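Local coordinates for protein phosphoribosylaminoimidazole carboxylase, ATPase subunit (Thermus thermophilus, PDB 3AW8) that probably makes N5-carboxyaminoimidazole ribonucleotide from 5-aminoimidazole ribonucleotide and bicarbonate at the expense of ATP, in the de novo purine pathway, at residues Arg99-Phe104 / Leu254-Met259; Gly108-Pro113 / Glu227-Arg232; Arg179-Leu184 / Phe247-Glu252. All blocks are in the same frame, centred on the assembly; numbering follows the deposited sequence.

Contact 1. Residues Arg99-Phe104 / Leu254-Met259. With AMP (adenosine monophosphate), chain C.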
loop_
_atom_site.group_PDB
_atom_site.type_symbol
_atom_site.label_atom_id
_atom_site.label_comp_id
_atom_site.label_asym_id
_atom_site.label_seq_id
_atom_site.Cartn_x
_atom_site.Cartn_y
_atom_site.Cartn_z
ATOM N N ARG A 99 -23.975 26.262 -9.675
ATOM C CA ARG A 99 -23.423 25.744 -10.919
ATOM C C ARG A 99 -23.407 24.220 -10.864
ATOM O O ARG A 99 -23.534 23.549 -11.887
ATOM C CB ARG A 99 -22.003 26.298 -11.119
ATOM C CG ARG A 99 -21.234 25.754 -12.319
ATOM C CD ARG A 99 -21.809 26.215 -13.636
ATOM N NE ARG A 99 -20.957 25.819 -14.757
ATOM C CZ ARG A 99 -19.737 26.305 -14.982
ATOM N NH1 ARG A 99 -19.218 27.217 -14.165
ATOM N NH2 ARG A 99 -19.032 25.877 -16.023
ATOM N N GLU A 100 -23.275 23.682 -9.655
ATOM C CA GLU A 100 -23.232 22.236 -9.444
ATOM C C GLU A 100 -24.609 21.609 -9.670
ATOM O O GLU A 100 -24.762 20.672 -10.464
ATOM C CB GLU A 100 -22.757 21.945 -8.019
ATOM C CG GLU A 100 -22.048 20.622 -7.837
ATOM C CD GLU A 100 -21.554 20.429 -6.413
ATOM O OE1 GLU A 100 -20.727 19.521 -6.175
ATOM O OE2 GLU A 100 -22.000 21.188 -5.528
ATOM N N LYS A 101 -25.605 22.139 -8.967
ATOM C CA LYS A 101 -26.976 21.656 -9.072
ATOM C C LYS A 101 -27.547 21.785 -10.488
ATOM O O LYS A 101 -28.146 20.841 -11.009
ATOM C CB LYS A 101 -27.874 22.414 -8.092
ATOM C CG LYS A 101 -28.271 21.646 -6.838
ATOM C CD LYS A 101 -27.102 21.420 -5.904
ATOM C CE LYS A 101 -27.580 21.150 -4.477
ATOM N NZ LYS A 101 -28.499 19.979 -4.370
ATOM N N THR A 102 -27.369 22.947 -11.110
ATOM C CA THR A 102 -27.891 23.157 -12.459
ATOM C C THR A 102 -27.274 22.157 -13.419
ATOM O O THR A 102 -27.972 21.575 -14.249
ATOM C CB THR A 102 -27.598 24.577 -12.996
ATOM O OG1 THR A 102 -26.199 24.710 -13.271
ATOM C CG2 THR A 102 -28.019 25.630 -11.985
ATOM N N PHE A 103 -25.963 21.958 -13.301
ATOM C CA PHE A 103 -25.249 21.020 -14.163
ATOM C C PHE A 103 -25.854 19.613 -14.112
ATOM O O PHE A 103 -26.165 19.023 -15.150
ATOM C CB PHE A 103 -23.765 20.982 -13.778
ATOM C CG PHE A 103 -22.984 19.886 -14.455
ATOM C CD1 PHE A 103 -22.810 18.651 -13.834
ATOM C CD2 PHE A 103 -22.421 20.086 -15.709
ATOM C CE1 PHE A 103 -22.085 17.631 -14.452
ATOM C CE2 PHE A 103 -21.695 19.072 -16.334
ATOM C CZ PHE A 103 -21.527 17.843 -15.704
ATOM N N PHE A 104 -26.022 19.074 -12.907
ATOM C CA PHE A 104 -26.601 17.742 -12.769
ATOM C C PHE A 104 -28.081 17.773 -13.115
ATOM O O PHE A 104 -28.608 16.833 -13.714
ATOM C CB PHE A 104 -26.393 17.195 -11.347
ATOM C CG PHE A 104 -25.086 16.482 -11.161
ATOM C CD1 PHE A 104 -23.892 17.190 -11.097
ATOM C CD2 PHE A 104 -25.041 15.095 -11.116
ATOM C CE1 PHE A 104 -22.672 16.529 -10.995
ATOM C CE2 PHE A 104 -23.824 14.424 -11.013
ATOM C CZ PHE A 104 -22.636 15.144 -10.954
ATOM N N LEU A 254 -32.367 8.684 -5.698
ATOM C CA LEU A 254 -31.071 9.289 -5.443
ATOM C C LEU A 254 -31.122 10.751 -5.875
ATOM O O LEU A 254 -31.447 11.050 -7.026
ATOM C CB LEU A 254 -29.975 8.567 -6.237
ATOM C CG LEU A 254 -29.632 7.104 -5.942
ATOM C CD1 LEU A 254 -28.570 6.633 -6.921
ATOM C CD2 LEU A 254 -29.135 6.961 -4.511
ATOM N N LEU A 255 -30.812 11.651 -4.948
ATOM C CA LEU A 255 -30.798 13.083 -5.235
ATOM C C LEU A 255 -29.359 13.599 -5.122
ATOM O O LEU A 255 -28.757 13.548 -4.047
ATOM C CB LEU A 255 -31.680 13.833 -4.236
ATOM C CG LEU A 255 -33.113 13.338 -4.024
ATOM C CD1 LEU A 255 -33.795 14.212 -2.986
ATOM C CD2 LEU A 255 -33.876 13.365 -5.340
ATOM N N PHE A 256 -28.809 14.088 -6.229
ATOM C CA PHE A 256 -27.447 14.608 -6.229
ATOM C C PHE A 256 -27.264 15.681 -5.171
ATOM O O PHE A 256 -28.021 16.644 -5.128
ATOM C CB PHE A 256 -27.101 15.204 -7.593
ATOM C CG PHE A 256 -25.824 16.002 -7.594
ATOM C CD1 PHE A 256 -24.590 15.368 -7.652
ATOM C CD2 PHE A 256 -25.856 17.390 -7.500
ATOM C CE1 PHE A 256 -23.401 16.109 -7.616
ATOM C CE2 PHE A 256 -24.675 18.135 -7.462
ATOM C CZ PHE A 256 -23.448 17.493 -7.521
ATOM N N ASN A 257 -26.252 15.516 -4.326
ATOM C CA ASN A 257 -25.958 16.491 -3.279
ATOM C C ASN A 257 -24.676 17.262 -3.590
ATOM O O ASN A 257 -24.705 18.482 -3.709
ATOM C CB ASN A 257 -25.834 15.793 -1.917
ATOM C CG ASN A 257 -25.193 16.683 -0.851
ATOM O OD1 ASN A 257 -25.596 17.827 -0.655
ATOM N ND2 ASN A 257 -24.194 16.151 -0.156
ATOM N N GLU A 258 -23.559 16.546 -3.727
ATOM C CA GLU A 258 -22.256 17.159 -4.009
ATOM C C GLU A 258 -21.377 16.326 -4.928
ATOM O O GLU A 258 -21.512 15.105 -5.004
ATOM C CB GLU A 258 -21.458 17.369 -2.720
ATOM C CG GLU A 258 -21.789 18.604 -1.928
ATOM C CD GLU A 258 -20.856 18.788 -0.742
ATOM O OE1 GLU A 258 -20.850 17.915 0.158
ATOM O OE2 GLU A 258 -20.128 19.804 -0.712
ATOM N N MET A 259 -20.461 17.002 -5.614
ATOM C CA MET A 259 -19.513 16.326 -6.484
ATOM C C MET A 259 -18.124 16.864 -6.143
ATOM O O MET A 259 -17.964 18.037 -5.812
ATOM C CB MET A 259 -19.845 16.562 -7.964
ATOM C CG MET A 259 -19.464 17.919 -8.526
ATOM S SD MET A 259 -18.256 17.763 -9.879
ATOM C CE MET A 259 -19.322 17.477 -11.273
HETATM P P AMP C . -22.026 20.135 2.935
HETATM O O1P AMP C . -20.886 19.245 2.588
HETATM O O2P AMP C . -23.217 19.930 1.861
HETATM O O3P AMP C . -21.535 21.668 2.912
HETATM O "O5'" AMP C . -22.566 19.783 4.428
HETATM C "C5'" AMP C . -23.045 18.424 4.435
HETATM C "C4'" AMP C . -23.817 18.153 5.741
HETATM O "O4'" AMP C . -25.036 18.963 5.820
HETATM C "C3'" AMP C . -24.245 16.678 5.852
HETATM O "O3'" AMP C . -24.047 16.200 7.188
HETATM C "C2'" AMP C . -25.722 16.663 5.434
HETATM O "O2'" AMP C . -26.467 15.705 6.199
HETATM C "C1'" AMP C . -26.218 18.109 5.660
HETATM N N9 AMP C . -27.039 18.568 4.511
HETATM C C8 AMP C . -26.588 19.216 3.387
HETATM N N7 AMP C . -27.577 19.473 2.581
HETATM C C5 AMP C . -28.724 19.015 3.120
HETATM C C6 AMP C . -30.088 19.004 2.721
HETATM N N6 AMP C . -30.473 19.564 1.514
HETATM N N1 AMP C . -31.003 18.438 3.541
HETATM C C2 AMP C . -30.652 17.891 4.714
HETATM N N3 AMP C . -29.380 17.881 5.126
HETATM C C4 AMP C . -28.397 18.423 4.373
#
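Phe104 turns its ring away from its own carbonyl carbon (chi1 -87°), while Phe256, on strand 253-260, sets CG anti to its backbone N (chi1 168°), and the two rings lie face to face. Their centroids are 3.7 Å apart and their planes differ by only 7°, Phe256 CE1 lying over the middle of the Phe104 ring and Phe104 CG over that of Phe256. Met259 CE approaches this stack at the edge of the Phe104 ring, 3.5 Å from CE1. The chain of Glu100 runs past the edge of the Phe256 ring, with CG 3.4 Å from CZ, and continues extended to its carboxylate. There OE1 receives the backbone N-H of Met259 at 2.6 Å, the donor standing above the carboxylate plane. The stack and this bond show how a helix can be fixed to a strand by aromatic surface and a backbone amide together. Lys101 adds a weak bond, NZ to Phe256 O at 3.5 Å, and is also loosely paired with Glu172 near the nucleotide. On the strand's other side Glu258 lines the AMP pocket. A classic beta bulge sets Asn257 and Glu258 together across from Glu246, at the margin of the ATP-grasp sheet. Strand 241-250 lies beside this strand and sends Leu245 to Phe104 and Met259; helix 88-94 touches Phe103 and Met259, and helix 220-237 meets both phenylalanines of helix 97-107.

Contact 2. Residues Gly108-Pro113 / Glu227-Arg232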
loop_
_atom_site.group_PDB
_atom_site.type_symbol
_atom_site.label_atom_id
_atom_site.label_comp_id
_atom_site.label_asym_id
_atom_site.label_seq_id
_atom_site.Cartn_x
_atom_site.Cartn_y
_atom_site.Cartn_z
ATOM N N GLY A 108 -30.194 15.383 -16.166
ATOM C CA GLY A 108 -31.358 14.548 -15.955
ATOM C C GLY A 108 -31.288 13.771 -14.658
ATOM O O GLY A 108 -31.953 12.745 -14.508
ATOM N N VAL A 109 -30.484 14.254 -13.715
ATOM C CA VAL A 109 -30.360 13.577 -12.434
ATOM C C VAL A 109 -31.070 14.387 -11.348
ATOM O O VAL A 109 -30.913 15.607 -11.254
ATOM C CB VAL A 109 -28.860 13.346 -12.042
ATOM C CG1 VAL A 109 -28.061 12.897 -13.259
ATOM C CG2 VAL A 109 -28.265 14.600 -11.454
ATOM N N PRO A 110 -31.882 13.711 -10.527
ATOM C CA PRO A 110 -32.638 14.328 -9.435
ATOM C C PRO A 110 -31.776 15.129 -8.465
ATOM O O PRO A 110 -30.670 14.724 -8.120
ATOM C CB PRO A 110 -33.292 13.128 -8.757
ATOM C CG PRO A 110 -33.512 12.183 -9.894
ATOM C CD PRO A 110 -32.208 12.279 -10.646
ATOM N N THR A 111 -32.296 16.271 -8.028
ATOM C CA THR A 111 -31.596 17.129 -7.078
ATOM C C THR A 111 -32.660 17.747 -6.191
ATOM O O THR A 111 -33.786 17.956 -6.628
ATOM C CB THR A 111 -30.837 18.285 -7.777
ATOM O OG1 THR A 111 -31.772 19.293 -8.185
ATOM C CG2 THR A 111 -30.084 17.779 -9.002
ATOM N N PRO A 112 -32.324 18.050 -4.930
ATOM C CA PRO A 112 -33.322 18.655 -4.046
ATOM C C PRO A 112 -33.840 19.938 -4.686
ATOM O O PRO A 112 -33.176 20.523 -5.541
ATOM C CB PRO A 112 -32.528 18.951 -2.775
ATOM C CG PRO A 112 -31.450 17.922 -2.795
ATOM C CD PRO A 112 -31.033 17.906 -4.241
ATOM N N PRO A 113 -35.044 20.385 -4.300
ATOM C CA PRO A 113 -35.515 21.624 -4.918
ATOM C C PRO A 113 -34.561 22.733 -4.483
ATOM O O PRO A 113 -34.300 22.902 -3.288
ATOM C CB PRO A 113 -36.915 21.784 -4.332
ATOM C CG PRO A 113 -36.790 21.139 -2.981
ATOM C CD PRO A 113 -36.013 19.890 -3.307
ATOM N N GLU A 227 -24.482 4.596 -11.101
ATOM C CA GLU A 227 -23.486 4.494 -12.152
ATOM C C GLU A 227 -23.930 5.238 -13.404
ATOM O O GLU A 227 -23.119 5.866 -14.084
ATOM C CB GLU A 227 -23.212 3.024 -12.471
ATOM C CG GLU A 227 -22.586 2.266 -11.314
ATOM C CD GLU A 227 -22.118 0.879 -11.705
ATOM O OE1 GLU A 227 -21.376 0.770 -12.699
ATOM O OE2 GLU A 227 -22.483 -0.102 -11.022
ATOM N N ALA A 228 -25.225 5.171 -13.697
ATOM C CA ALA A 228 -25.785 5.837 -14.865
ATOM C C ALA A 228 -25.618 7.352 -14.738
ATOM O O ALA A 228 -25.162 8.026 -15.672
ATOM C CB ALA A 228 -27.249 5.477 -15.003
ATOM N N TYR A 229 -25.991 7.890 -13.582
ATOM C CA TYR A 229 -25.853 9.319 -13.356
ATOM C C TYR A 229 -24.373 9.694 -13.476
ATOM O O TYR A 229 -24.021 10.718 -14.068
ATOM C CB TYR A 229 -26.353 9.697 -11.957
ATOM C CG TYR A 229 -27.815 9.398 -11.687
ATOM C CD1 TYR A 229 -28.804 9.748 -12.606
ATOM C CD2 TYR A 229 -28.214 8.829 -10.482
ATOM C CE1 TYR A 229 -30.156 9.544 -12.329
ATOM C CE2 TYR A 229 -29.565 8.620 -10.193
ATOM C CZ TYR A 229 -30.532 8.984 -11.120
ATOM O OH TYR A 229 -31.868 8.816 -10.824
ATOM N N ALA A 230 -23.511 8.849 -12.921
ATOM C CA ALA A 230 -22.074 9.094 -12.940
ATOM C C ALA A 230 -21.493 9.105 -14.346
ATOM O O ALA A 230 -20.625 9.921 -14.658
ATOM C CB ALA A 230 -21.364 8.055 -12.097
ATOM N N LEU A 231 -21.969 8.198 -15.191
ATOM C CA LEU A 231 -21.480 8.111 -16.560
ATOM C C LEU A 231 -21.831 9.396 -17.302
ATOM O O LEU A 231 -21.021 9.947 -18.062
ATOM C CB LEU A 231 -22.118 6.918 -17.272
ATOM C CG LEU A 231 -21.199 6.060 -18.144
ATOM C CD1 LEU A 231 -22.036 5.030 -18.874
ATOM C CD2 LEU A 231 -20.438 6.924 -19.129
ATOM N N ARG A 232 -23.048 9.876 -17.076
ATOM C CA ARG A 232 -23.495 11.089 -17.731
ATOM C C ARG A 232 -22.607 12.267 -17.351
ATOM O O ARG A 232 -22.160 13.023 -18.213
ATOM C CB ARG A 232 -24.962 11.369 -17.380
ATOM C CG ARG A 232 -25.933 10.388 -18.040
ATOM C CD ARG A 232 -27.283 11.043 -18.363
ATOM N NE ARG A 232 -28.248 10.956 -17.269
ATOM C CZ ARG A 232 -28.888 9.841 -16.925
ATOM N NH1 ARG A 232 -28.670 8.709 -17.590
ATOM N NH2 ARG A 232 -29.747 9.859 -15.913
#
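Val109 holds CG1 beside its backbone N (chi1 -42°), directed at Tyr229, and that methyl group lies 3.3 Å from CD1 of the ring. Tyr229 likewise carries its ring opposite its carbonyl carbon (chi1 -61°), which sends the aromatic group out from helix 220-237 and past the valine, the two side chains running in opposite senses. Farther along the ring, Pro110 crosses it at about a right angle, with CD 3.7 Å from CZ and 3.5 Å from the hydroxyl OH. The polar end of Tyr229 is occupied elsewhere, hydrogen-bonded to Lys225 one turn earlier in the helix. This loop follows a Schellman motif at the end of helix 97-107: Gly108 takes a positive phi at which a CB would jam against the preceding carbonyl oxygen. The chain then leads through Val109 and Pro110 toward strand 114-117 of the ATP-grasp domain. With a serine in place of Tyr229, Val109 and Pro110 would probably lose the aromatic surface they rest on and Lys225 its phenolic partner. Arg232 bends at chi2 and chi3, bringing NH2 to 3.9 Å from Gly108 O, while its NE makes a weak bond to Leu107 O in the last turn of helix 97-107.

Contact 3. Residues Arg179-Leu184 / Phe247-Glu252. With AMP (adenosine monophosphate), chain C.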
loop_
_atom_site.group_PDB
_atom_site.type_symbol
_atom_site.label_atom_id
_atom_site.label_comp_id
_atom_site.label_asym_id
_atom_site.label_seq_id
_atom_site.Cartn_x
_atom_site.Cartn_y
_atom_site.Cartn_z
ATOM N N ARG A 179 -30.667 7.768 4.210
ATOM C CA ARG A 179 -29.233 7.800 4.461
ATOM C C ARG A 179 -28.531 8.575 3.355
ATOM O O ARG A 179 -29.145 8.974 2.360
ATOM C CB ARG A 179 -28.663 6.383 4.506
ATOM C CG ARG A 179 -28.750 5.654 3.175
ATOM C CD ARG A 179 -28.160 4.259 3.258
ATOM N NE ARG A 179 -28.414 3.519 2.029
ATOM C CZ ARG A 179 -28.033 2.264 1.820
ATOM N NH1 ARG A 179 -28.310 1.669 0.662
ATOM N NH2 ARG A 179 -27.377 1.607 2.769
ATOM N N GLU A 180 -27.235 8.786 3.552
ATOM C CA GLU A 180 -26.408 9.472 2.582
ATOM C C GLU A 180 -25.501 8.410 1.983
ATOM O O GLU A 180 -25.017 7.527 2.688
ATOM C CB GLU A 180 -25.579 10.565 3.262
ATOM C CG GLU A 180 -26.345 11.863 3.458
ATOM C CD GLU A 180 -25.534 12.934 4.159
ATOM O OE1 GLU A 180 -25.476 12.919 5.409
ATOM O OE2 GLU A 180 -24.943 13.789 3.459
ATOM N N VAL A 181 -25.307 8.464 0.674
ATOM C CA VAL A 181 -24.441 7.505 0.015
ATOM C C VAL A 181 -23.612 8.235 -1.028
ATOM O O VAL A 181 -23.909 9.374 -1.381
ATOM C CB VAL A 181 -25.254 6.355 -0.658
ATOM C CG1 VAL A 181 -26.046 5.598 0.401
ATOM C CG2 VAL A 181 -26.175 6.902 -1.741
ATOM N N SER A 182 -22.556 7.593 -1.506
ATOM C CA SER A 182 -21.714 8.213 -2.518
ATOM C C SER A 182 -21.218 7.144 -3.461
ATOM O O SER A 182 -21.104 5.977 -3.088
ATOM C CB SER A 182 -20.522 8.930 -1.877
ATOM O OG SER A 182 -19.585 8.002 -1.376
ATOM N N LEU A 183 -20.935 7.546 -4.691
ATOM C CA LEU A 183 -20.444 6.610 -5.687
ATOM C C LEU A 183 -19.147 7.132 -6.275
ATOM O O LEU A 183 -19.124 8.198 -6.890
ATOM C CB LEU A 183 -21.475 6.426 -6.805
ATOM C CG LEU A 183 -21.027 5.477 -7.920
ATOM C CD1 LEU A 183 -21.961 4.289 -7.976
ATOM C CD2 LEU A 183 -21.005 6.203 -9.251
ATOM N N LEU A 184 -18.060 6.403 -6.061
ATOM C CA LEU A 184 -16.786 6.812 -6.622
ATOM C C LEU A 184 -16.734 6.208 -8.020
ATOM O O LEU A 184 -16.939 5.011 -8.194
ATOM C CB LEU A 184 -15.613 6.293 -5.778
ATOM C CG LEU A 184 -15.423 6.840 -4.360
ATOM C CD1 LEU A 184 -15.595 8.340 -4.382
ATOM C CD2 LEU A 184 -16.430 6.223 -3.403
ATOM N N PHE A 247 -24.934 11.403 -3.014
ATOM C CA PHE A 247 -26.383 11.512 -3.163
ATOM C C PHE A 247 -27.097 11.341 -1.826
ATOM O O PHE A 247 -26.500 10.934 -0.828
ATOM C CB PHE A 247 -26.934 10.443 -4.117
ATOM C CG PHE A 247 -26.357 10.491 -5.496
ATOM C CD1 PHE A 247 -25.161 9.846 -5.785
ATOM C CD2 PHE A 247 -27.020 11.161 -6.517
ATOM C CE1 PHE A 247 -24.633 9.864 -7.075
ATOM C CE2 PHE A 247 -26.502 11.188 -7.810
ATOM C CZ PHE A 247 -25.309 10.539 -8.091
ATOM N N PHE A 248 -28.381 11.682 -1.823
ATOM C CA PHE A 248 -29.234 11.507 -0.658
ATOM C C PHE A 248 -30.115 10.347 -1.091
ATOM O O PHE A 248 -30.604 10.345 -2.223
ATOM C CB PHE A 248 -30.125 12.724 -0.428
ATOM C CG PHE A 248 -29.419 13.886 0.178
ATOM C CD1 PHE A 248 -28.738 13.750 1.378
ATOM C CD2 PHE A 248 -29.454 15.131 -0.436
ATOM C CE1 PHE A 248 -28.097 14.844 1.962
ATOM C CE2 PHE A 248 -28.816 16.231 0.141
ATOM C CZ PHE A 248 -28.138 16.084 1.341
ATOM N N GLN A 249 -30.302 9.353 -0.229
ATOM C CA GLN A 249 -31.161 8.231 -0.595
ATOM C C GLN A 249 -32.498 8.345 0.123
ATOM O O GLN A 249 -32.570 8.244 1.350
ATOM C CB GLN A 249 -30.521 6.881 -0.247
ATOM C CG GLN A 249 -31.237 5.709 -0.924
ATOM C CD GLN A 249 -30.817 4.341 -0.399
ATOM O OE1 GLN A 249 -29.629 4.045 -0.269
ATOM N NE2 GLN A 249 -31.801 3.494 -0.113
ATOM N N VAL A 250 -33.551 8.584 -0.650
ATOM C CA VAL A 250 -34.899 8.687 -0.105
ATOM C C VAL A 250 -35.675 7.563 -0.786
ATOM O O VAL A 250 -35.958 7.625 -1.988
ATOM C CB VAL A 250 -35.557 10.052 -0.436
ATOM C CG1 VAL A 250 -36.813 10.240 0.403
ATOM C CG2 VAL A 250 -34.581 11.182 -0.174
ATOM N N GLY A 251 -35.986 6.526 -0.017
ATOM C CA GLY A 251 -36.692 5.385 -0.565
ATOM C C GLY A 251 -35.789 4.635 -1.525
ATOM O O GLY A 251 -34.877 3.919 -1.109
ATOM N N GLU A 252 -36.054 4.796 -2.815
ATOM C CA GLU A 252 -35.266 4.155 -3.857
ATOM C C GLU A 252 -34.847 5.226 -4.843
ATOM O O GLU A 252 -34.538 4.949 -6.007
ATOM C CB GLU A 252 -36.078 3.074 -4.568
ATOM C CG GLU A 252 -36.188 1.781 -3.779
ATOM C CD GLU A 252 -34.825 1.198 -3.424
ATOM O OE1 GLU A 252 -34.044 0.879 -4.352
ATOM O OE2 GLU A 252 -34.534 1.061 -2.214
HETATM P P AMP C . -22.026 20.135 2.935
HETATM O O1P AMP C . -20.886 19.245 2.588
HETATM O O2P AMP C . -23.217 19.930 1.861
HETATM O O3P AMP C . -21.535 21.668 2.912
HETATM O "O5'" AMP C . -22.566 19.783 4.428
HETATM C "C5'" AMP C . -23.045 18.424 4.435
HETATM C "C4'" AMP C . -23.817 18.153 5.741
HETATM O "O4'" AMP C . -25.036 18.963 5.820
HETATM C "C3'" AMP C . -24.245 16.678 5.852
HETATM O "O3'" AMP C . -24.047 16.200 7.188
HETATM C "C2'" AMP C . -25.722 16.663 5.434
HETATM O "O2'" AMP C . -26.467 15.705 6.199
HETATM C "C1'" AMP C . -26.218 18.109 5.660
HETATM N N9 AMP C . -27.039 18.568 4.511
HETATM C C8 AMP C . -26.588 19.216 3.387
HETATM N N7 AMP C . -27.577 19.473 2.581
HETATM C C5 AMP C . -28.724 19.015 3.120
HETATM C C6 AMP C . -30.088 19.004 2.721
HETATM N N6 AMP C . -30.473 19.564 1.514
HETATM N N1 AMP C . -31.003 18.438 3.541
HETATM C C2 AMP C . -30.652 17.891 4.714
HETATM N N3 AMP C . -29.380 17.881 5.126
HETATM C C4 AMP C . -28.397 18.423 4.373
HETATM O O HOH W 1 -24.908 12.797 0.481
#
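Arg179 of strand 179-187 and Gln249 of strand 241-250, neighbours in the antiparallel ATP-grasp sheet, send their side chains off together over one face, guanidinium and amide planes turned 75° apart. Arg179 places CG between its backbone N and carbonyl carbon (chi1 65°) and runs extended to NE, which carries the guanidinium to the amide; NH2 reaches Glu200. The oxygen OE1 of Gln249 sits at the guanidinium edge, in its plane, and takes both side-on donors: NE at 2.7 Å and NH1 at 2.9 Å. With the planes steeply inclined, only NH1 meets a lone pair in the carbonyl plane, whereas NE comes from above it. Underneath, antiparallel ladder bonds join the strands, Val181 N to Phe247 O at 3.1 Å and Phe247 N to Val181 O at 2.8 Å. The opposite face belongs to the nucleotide. Here Glu180 and Phe248, a non-hydrogen-bonded pair, also run alongside each other, their carboxylate and ring planes 34° apart. Glu180 OE1 accepts a hydrogen bond from the ribose O2' of AMP at 3.1 Å, and Phe248 packs against adenine, CZ 3.5 Å from C5. On the first face, two donors converging on OE1, with NE2 bonded to Gly251 O, would fix the rotation of the buried amide; on the other, the water that donates to Glu180 OE2 and Phe247 O probably steadies the carboxylate that holds the ribose.

Contacts 1 and 3 are buried, meet on neighbouring strands of one sheet and both touch AMP; contact 2 is only partly buried and lies nearer the surface, with the side chain of Pro110 about 12 Å from the nucleotide. Their chemistry follows their place. Contact 3 is strand pairing rich in hydrogen bonds, contact 1 is a helix on an edge strand, joined by stacked rings and a carboxylate, and contact 2 relies on apolar contact between loop and helix. The elements are shared: helix 97-107 runs from contact 1 straight into the loop of contact 2, whose Pro110 O probably accepts a hydrogen bond from Phe256 N, while Ala230 packs against Leu183 of contact 3.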